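Local coordinates for protein alginate lyase (PDB 5GMT) that probably depolymerises alginate with a preference for its polymannuronate parts, as a polysaccharide lyase of family 14, at residues Ser138-Trp143 / Tyr152-Thr157; Gly110-Leu115 / Phe244-Gly249; Asp148-Ala153 / Leu179-Phe184. All blocks are in the same frame, centred on the assembly; numbering follows the deposited sequence.

Contact 1: Ser138-Trp143 / Tyr152-Thr157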
# COMPACT_ATOMS: atom_id res chain seq x y z
N SER A 138 6.13 6.58 3.09
CA SER A 138 5.07 5.79 2.48
C SER A 138 5.31 4.32 2.74
O SER A 138 6.45 3.86 2.73
CB SER A 138 4.94 6.09 0.98
OG SER A 138 6.07 5.63 0.25
N LEU A 139 4.21 3.59 2.95
CA LEU A 139 4.30 2.21 3.39
C LEU A 139 3.38 1.32 2.56
O LEU A 139 2.58 0.56 3.11
CB LEU A 139 3.96 2.10 4.88
CG LEU A 139 4.86 2.93 5.81
CD1 LEU A 139 4.27 3.06 7.22
CD2 LEU A 139 6.29 2.39 5.85
N ARG A 140 3.48 1.44 1.25
CA ARG A 140 2.82 0.49 0.35
C ARG A 140 3.32 -0.94 0.56
O ARG A 140 4.35 -1.18 1.19
CB ARG A 140 3.06 0.89 -1.11
CG ARG A 140 2.42 2.21 -1.49
CD ARG A 140 2.85 2.59 -2.88
NE ARG A 140 4.25 3.02 -2.93
CZ ARG A 140 4.86 3.45 -4.03
NH1 ARG A 140 4.21 3.54 -5.19
NH2 ARG A 140 6.15 3.80 -3.95
N LEU A 141 2.54 -1.90 0.07
CA LEU A 141 3.00 -3.28 -0.03
C LEU A 141 3.48 -3.51 -1.45
O LEU A 141 3.17 -2.72 -2.35
CB LEU A 141 1.89 -4.27 0.36
CG LEU A 141 1.66 -4.61 1.84
CD1 LEU A 141 1.34 -3.36 2.63
CD2 LEU A 141 0.51 -5.62 1.97
N MET A 142 4.25 -4.56 -1.66
CA MET A 142 4.57 -4.98 -3.02
C MET A 142 4.40 -6.48 -3.12
O MET A 142 4.53 -7.18 -2.12
CB MET A 142 6.00 -4.59 -3.42
CG MET A 142 6.12 -3.20 -4.03
SD MET A 142 7.70 -2.94 -4.88
CE MET A 142 7.59 -4.11 -6.22
N TRP A 143 4.09 -6.96 -4.32
CA TRP A 143 4.32 -8.38 -4.60
C TRP A 143 5.63 -8.46 -5.35
O TRP A 143 6.17 -7.46 -5.83
CB TRP A 143 3.17 -9.03 -5.39
CG TRP A 143 3.07 -8.63 -6.85
CD1 TRP A 143 3.75 -9.17 -7.91
CD2 TRP A 143 2.20 -7.64 -7.40
NE1 TRP A 143 3.38 -8.55 -9.08
CE2 TRP A 143 2.41 -7.61 -8.79
CE3 TRP A 143 1.25 -6.76 -6.84
CZ2 TRP A 143 1.73 -6.74 -9.64
CZ3 TRP A 143 0.56 -5.90 -7.69
CH2 TRP A 143 0.81 -5.90 -9.07
N TYR A 152 6.99 -2.23 1.37
CA TYR A 152 7.85 -1.48 0.46
C TYR A 152 7.88 -0.04 0.92
O TYR A 152 7.00 0.76 0.58
CB TYR A 152 7.35 -1.58 -0.97
CG TYR A 152 8.24 -0.91 -1.99
CD1 TYR A 152 9.55 -1.33 -2.17
CD2 TYR A 152 7.75 0.12 -2.79
CE1 TYR A 152 10.37 -0.73 -3.12
CE2 TYR A 152 8.57 0.73 -3.75
CZ TYR A 152 9.87 0.30 -3.91
OH TYR A 152 10.69 0.89 -4.85
N ALA A 153 8.90 0.28 1.71
CA ALA A 153 8.88 1.49 2.53
C ALA A 153 9.77 2.61 1.99
O ALA A 153 10.96 2.40 1.73
CB ALA A 153 9.29 1.15 3.96
N TYR A 154 9.17 3.78 1.82
CA TYR A 154 9.92 5.03 1.68
C TYR A 154 9.98 5.67 3.06
O TYR A 154 8.98 6.17 3.56
CB TYR A 154 9.27 5.96 0.66
CG TYR A 154 9.61 5.63 -0.77
CD1 TYR A 154 9.20 4.42 -1.33
CD2 TYR A 154 10.33 6.51 -1.55
CE1 TYR A 154 9.52 4.10 -2.64
CE2 TYR A 154 10.65 6.20 -2.87
CZ TYR A 154 10.24 5.01 -3.41
OH TYR A 154 10.56 4.68 -4.71
N ILE A 155 11.15 5.62 3.69
CA ILE A 155 11.31 6.12 5.05
C ILE A 155 12.63 6.91 5.10
O ILE A 155 13.44 6.79 4.20
CB ILE A 155 11.31 4.96 6.07
CG1 ILE A 155 12.22 3.84 5.59
CG2 ILE A 155 9.90 4.42 6.25
CD1 ILE A 155 12.27 2.60 6.53
N PRO A 156 12.82 7.74 6.13
CA PRO A 156 14.04 8.56 6.22
C PRO A 156 15.34 7.76 6.14
O PRO A 156 15.40 6.59 6.50
CB PRO A 156 13.90 9.23 7.59
CG PRO A 156 12.42 9.37 7.78
CD PRO A 156 11.82 8.12 7.15
N THR A 157 16.40 8.40 5.66
CA THR A 157 17.66 7.69 5.50
C THR A 157 18.32 7.36 6.84
O THR A 157 19.15 6.46 6.91
CB THR A 157 18.66 8.50 4.64
OG1 THR A 157 18.96 9.73 5.28
CG2 THR A 157 18.05 8.79 3.27
O HOH W 1 5.73 3.01 -0.42
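Met142 lays its sulfur over the middle of one face of the Tyr152 ring, with SD 3.5 Å from the ring centroid and 10° off the ring normal, a Met-aromatic contact. The two side chains run side by side and point the same way. Near the plane of the same ring, at its edge, Arg140 NH2 comes 3.9 Å from Tyr152 CE2, and it lies 3.6 Å from Tyr154 CE1, so NH2 touches both tyrosine rings, stacking on neither. The Arg140 chain reaches them by a bend at chi3 (-72°), while its NH1 bonds to Ser245 OG. At the guanidinium edge, in its plane, a water makes four bonds: it donates to Ser138 OG and Tyr152 O, and accepts from the N and NE of Arg140, tying side chain to backbone. Ser138 OG, also bonded to Cys127 O, presses to 3.2 Å from Tyr154 CB. The two tyrosine hydroxyls are held from outside, by Gly176 N for Tyr152 and Gly129 O for Tyr154. Backbone bonds position this shell: Ser138 and Tyr154 form a hydrogen-bonded antiparallel pair, and Tyr152 N gives a 2.8 Å bond to Arg140 O. On the opposite face of the sheet, Leu139 CD2 meets Ala153 CB at 3.8 Å. The hairpin of strands 136-143 and 149-154 continues the sheet from strand 110-118, whose Lys111 touches Arg140, Met142 and Tyr152, while Leu139 and Leu141 pack on strand 191-199 of the other sheet.

Contact 2: Gly110-Leu115 / Phe244-Gly249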
# COMPACT_ATOMS: atom_id res chain seq x y z
N GLY A 110 5.13 -5.81 -8.23
CA GLY A 110 4.33 -4.62 -8.44
C GLY A 110 3.76 -4.11 -7.12
O GLY A 110 3.99 -4.69 -6.07
N LYS A 111 2.97 -3.04 -7.21
CA LYS A 111 2.54 -2.30 -6.03
C LYS A 111 1.17 -2.69 -5.53
O LYS A 111 0.32 -3.10 -6.32
CB LYS A 111 2.56 -0.80 -6.33
CG LYS A 111 3.86 -0.07 -5.95
CD LYS A 111 5.05 -0.66 -6.68
CE LYS A 111 6.32 0.17 -6.47
NZ LYS A 111 7.49 -0.50 -7.12
N LEU A 112 0.96 -2.56 -4.22
CA LEU A 112 -0.35 -2.70 -3.58
C LEU A 112 -0.54 -1.57 -2.57
O LEU A 112 0.44 -1.01 -2.06
CB LEU A 112 -0.47 -4.06 -2.88
CG LEU A 112 -0.52 -5.30 -3.76
CD1 LEU A 112 -0.33 -6.53 -2.87
CD2 LEU A 112 -1.85 -5.39 -4.53
N PRO A 113 -1.81 -1.22 -2.27
CA PRO A 113 -2.09 -0.12 -1.33
C PRO A 113 -1.51 -0.30 0.06
O PRO A 113 -1.49 -1.42 0.58
CB PRO A 113 -3.63 -0.12 -1.26
CG PRO A 113 -4.06 -0.67 -2.57
CD PRO A 113 -3.04 -1.74 -2.89
N GLY A 114 -1.07 0.80 0.67
CA GLY A 114 -0.58 0.82 2.03
C GLY A 114 -0.83 2.19 2.64
O GLY A 114 -1.46 3.03 2.01
N LEU A 115 -0.37 2.42 3.86
CA LEU A 115 -0.55 3.72 4.50
C LEU A 115 0.57 4.70 4.12
O LEU A 115 1.62 4.28 3.61
CB LEU A 115 -0.61 3.56 6.03
CG LEU A 115 -1.84 2.78 6.53
CD1 LEU A 115 -1.73 2.47 8.03
CD2 LEU A 115 -3.11 3.58 6.24
N PHE A 244 -3.30 4.50 -2.22
CA PHE A 244 -3.74 3.47 -3.16
C PHE A 244 -2.79 3.51 -4.34
O PHE A 244 -2.65 4.53 -5.00
CB PHE A 244 -5.18 3.66 -3.62
CG PHE A 244 -5.70 2.50 -4.46
CD1 PHE A 244 -6.36 1.44 -3.86
CD2 PHE A 244 -5.49 2.47 -5.83
CE1 PHE A 244 -6.82 0.36 -4.62
CE2 PHE A 244 -5.96 1.39 -6.60
CZ PHE A 244 -6.61 0.35 -5.98
N SER A 245 -2.14 2.38 -4.60
CA SER A 245 -1.09 2.34 -5.61
C SER A 245 -0.99 0.91 -6.12
O SER A 245 -0.74 0.02 -5.33
CB SER A 245 0.23 2.80 -5.00
OG SER A 245 1.27 2.86 -5.95
N THR A 246 -1.19 0.69 -7.41
CA THR A 246 -1.01 -0.65 -7.94
C THR A 246 -0.72 -0.60 -9.45
O THR A 246 -1.41 0.07 -10.24
CB THR A 246 -2.26 -1.56 -7.63
OG1 THR A 246 -1.95 -2.93 -7.90
CG2 THR A 246 -3.50 -1.13 -8.43
N PHE A 247 0.36 -1.29 -9.81
CA PHE A 247 0.89 -1.35 -11.16
C PHE A 247 2.06 -2.32 -11.09
O PHE A 247 2.58 -2.58 -10.00
CB PHE A 247 1.35 0.02 -11.65
CG PHE A 247 2.33 0.71 -10.74
CD1 PHE A 247 1.89 1.61 -9.78
CD2 PHE A 247 3.69 0.44 -10.85
CE1 PHE A 247 2.80 2.25 -8.94
CE2 PHE A 247 4.60 1.07 -10.02
CZ PHE A 247 4.15 1.98 -9.07
N PHE A 248 2.46 -2.87 -12.23
CA PHE A 248 3.64 -3.73 -12.28
C PHE A 248 4.90 -2.86 -12.32
O PHE A 248 4.92 -1.82 -12.99
CB PHE A 248 3.59 -4.66 -13.50
CG PHE A 248 2.71 -5.85 -13.32
CD1 PHE A 248 1.32 -5.72 -13.30
CD2 PHE A 248 3.26 -7.12 -13.17
CE1 PHE A 248 0.50 -6.83 -13.12
CE2 PHE A 248 2.45 -8.23 -13.00
CZ PHE A 248 1.06 -8.08 -12.97
N GLY A 249 5.94 -3.27 -11.60
CA GLY A 249 7.21 -2.57 -11.66
C GLY A 249 7.56 -1.83 -10.38
O GLY A 249 6.76 -1.81 -9.44
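Lys111 and Thr246 join two antiparallel neighbours inside the eight-stranded sheet, strands 110-118 and 238-247, by a mixture of backbone and side-chain bonds. The one main-chain hydrogen bond between the segments runs from Lys111 N to Phe247 O (2.9 Å). The carbonyl of the same residue, Lys111, is taken by a side chain: Thr246 OG1 donates to Lys111 O at 2.8 Å, from a position tilted 24° out of the carbonyl plane, and OG1 is also bonded to Tyr63 OH. The Lys111 chain bends at chi2 (59°) and passes obliquely across the Phe247 ring. Its CB stands over the face in a CH-pi contact, 4.2 Å from the ring centroid, and its CD lies 3.7 Å from Phe247 CZ. Beyond the ring, NZ reaches a lone pair of Gly249 O, in the carbonyl plane, at 2.8 Å. Gly110 CA comes within 3.1 Å of Phe247 O, where a beta carbon would clash. Toward the other end, Pro113 CG rests 3.4 Å from Phe244 CD1, and Pro113 N has no hydrogen to offer Ser245 O. Two of the three hydrogen bonds are thus made by side chains to main-chain carbonyls, so this end of the pairing probably owes much to the side chains of Lys111 and Thr246, and the lysine amine is likely to be steered by the bond at its end and the aromatic face along its stem.

Contact 3: Asp148-Ala153 / Leu179-Phe184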
# COMPACT_ATOMS: atom_id res chain seq x y z
N ASP A 148 5.54 -13.59 -3.80
CA ASP A 148 6.10 -13.20 -2.50
C ASP A 148 5.70 -11.75 -2.18
O ASP A 148 5.74 -10.89 -3.04
CB ASP A 148 7.62 -13.32 -2.49
CG ASP A 148 8.10 -14.75 -2.26
OD1 ASP A 148 7.34 -15.55 -1.69
OD2 ASP A 148 9.25 -15.05 -2.64
N GLY A 149 5.31 -11.49 -0.94
CA GLY A 149 4.95 -10.13 -0.54
C GLY A 149 6.01 -9.44 0.30
O GLY A 149 6.91 -10.08 0.85
N GLU A 150 5.89 -8.12 0.41
CA GLU A 150 6.79 -7.36 1.25
C GLU A 150 6.15 -6.04 1.65
O GLU A 150 5.18 -5.60 1.01
CB GLU A 150 8.11 -7.08 0.52
CG GLU A 150 7.98 -6.01 -0.56
CD GLU A 150 9.24 -5.82 -1.39
OE1 GLU A 150 9.93 -6.82 -1.70
OE2 GLU A 150 9.57 -4.67 -1.73
N LEU A 151 6.68 -5.44 2.70
CA LEU A 151 6.47 -4.02 2.97
C LEU A 151 7.46 -3.24 2.10
O LEU A 151 8.63 -3.56 2.08
CB LEU A 151 6.69 -3.71 4.46
CG LEU A 151 6.86 -2.23 4.85
CD1 LEU A 151 5.60 -1.47 4.49
CD2 LEU A 151 7.16 -2.07 6.34
N TYR A 152 6.99 -2.23 1.37
CA TYR A 152 7.85 -1.48 0.46
C TYR A 152 7.88 -0.04 0.92
O TYR A 152 7.00 0.76 0.58
CB TYR A 152 7.35 -1.58 -0.97
CG TYR A 152 8.24 -0.91 -1.99
CD1 TYR A 152 9.55 -1.33 -2.17
CD2 TYR A 152 7.75 0.12 -2.79
CE1 TYR A 152 10.37 -0.73 -3.12
CE2 TYR A 152 8.57 0.73 -3.75
CZ TYR A 152 9.87 0.30 -3.91
OH TYR A 152 10.69 0.89 -4.85
N ALA A 153 8.90 0.28 1.71
CA ALA A 153 8.88 1.49 2.53
C ALA A 153 9.77 2.61 1.99
O ALA A 153 10.96 2.40 1.73
CB ALA A 153 9.29 1.15 3.96
N LEU A 179 11.00 -4.69 3.09
CA LEU A 179 10.98 -5.27 4.43
C LEU A 179 10.11 -6.51 4.47
O LEU A 179 8.93 -6.48 4.07
CB LEU A 179 10.49 -4.24 5.45
CG LEU A 179 11.54 -3.17 5.73
CD1 LEU A 179 10.94 -1.80 5.49
CD2 LEU A 179 12.07 -3.27 7.14
N GLY A 180 10.68 -7.61 4.95
CA GLY A 180 9.94 -8.83 5.16
C GLY A 180 9.59 -9.58 3.89
O GLY A 180 8.62 -10.34 3.89
N ARG A 181 10.35 -9.39 2.82
CA ARG A 181 10.02 -10.03 1.55
C ARG A 181 9.99 -11.54 1.71
O ARG A 181 10.93 -12.15 2.24
CB ARG A 181 11.02 -9.64 0.46
CG ARG A 181 10.62 -10.13 -0.94
CD ARG A 181 11.74 -9.89 -1.96
NE ARG A 181 12.03 -8.47 -2.15
CZ ARG A 181 13.00 -8.02 -2.94
NH1 ARG A 181 13.77 -8.88 -3.60
NH2 ARG A 181 13.22 -6.72 -3.06
N GLY A 182 8.88 -12.14 1.29
CA GLY A 182 8.71 -13.58 1.34
C GLY A 182 8.12 -14.12 2.63
O GLY A 182 7.83 -15.31 2.72
N LYS A 183 7.95 -13.25 3.62
CA LYS A 183 7.37 -13.67 4.90
C LYS A 183 5.87 -13.88 4.79
O LYS A 183 5.27 -14.55 5.62
CB LYS A 183 7.69 -12.65 5.99
CG LYS A 183 9.19 -12.61 6.30
CD LYS A 183 9.46 -12.18 7.73
CE LYS A 183 10.95 -12.17 8.02
NZ LYS A 183 11.58 -13.51 7.83
N PHE A 184 5.28 -13.30 3.76
CA PHE A 184 3.91 -13.63 3.38
C PHE A 184 3.89 -13.72 1.87
O PHE A 184 4.80 -13.25 1.21
CB PHE A 184 2.89 -12.60 3.91
CG PHE A 184 3.28 -11.16 3.66
CD1 PHE A 184 4.10 -10.49 4.56
CD2 PHE A 184 2.82 -10.48 2.55
CE1 PHE A 184 4.47 -9.17 4.34
CE2 PHE A 184 3.17 -9.15 2.32
CZ PHE A 184 4.00 -8.50 3.22
O HOH W 2 8.35 -16.95 0.90
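Leu151 and Leu179 form a hydrogen-bonded antiparallel pair near one edge of a beta-jelly-roll sandwich, after which the chain leaves strand 177-179 in a type II beta turn, Gly180 to Lys183, folded against the start of strand 149-154. Among the backbone bonds, Leu179 N to Leu151 O is almost straight, and Leu151 N returns the bond to Leu179 O. The turn is then fastened by Gly182 N to Gly149 O (2.9 Å), and Gly149 N is bonded to Phe184 O, so Gly149 is held through both its polar atoms. Inside the turn, Lys183 N closes on Gly180 O.

The charged contact is a salt bridge in which Arg181 NE gives a 2.7 Å bond to Glu150 OE1. The carboxylate and guanidinium planes are nearly parallel (10°) but offset, OE1 sitting at the guanidinium edge 23° out of its plane and met nearly along its C-O axis. Arg144 NE grips the same oxygen, while Ser178 OG bonds both Glu150 OE2 and Arg181 NH2. With a leucine in place of Arg181, Glu150 OE1 would probably be left with Arg144 as its charged partner and Ser178 OG without its bond from the guanidinium. At the outer end Asp148 OD1 pairs with Arg185.

Apolar packing lies on the other side of the strand. Leu179 CD1 touches both Leu151 CD2 (3.9 Å) and Ala153 CB (3.7 Å), and these leucines continue onto strands 208-216 and 222-229 of the opposing sheet. The first torsion of Phe184 (chi1 47°) swings the ring end toward Gly149, where a beta carbon would clash with CE2, so the lack of a side chain there makes room for the ring. Gly149 O lies over one ring face near the rim, and Phe184 CZ comes to 3.4 Å from Glu150 N.

How the contacts relate
All three contacts lie in one antiparallel sheet, crossing it in the order 238-247, 110-118, 136-143, 149-154 and 177-179. Contact 2 joins the first two of these strands, contact 1 the hairpin beyond them, and contact 3 the next strand and its turn, so together they knit adjacent strands of one of the two sheets of the jelly-roll sandwich. Contact 1 lies about 10 Å from each of the others, centre to centre, and contacts 2 and 3 are about 13 Å apart. Along the chain, contacts 1 and 3 are nested within the loop closed by contact 2, and they share Tyr152 and Ala153. On the face turned away from the second sheet, Lys111 CE meets Tyr152 CE2 at 3.6 Å, joining contacts 2 and 3 directly.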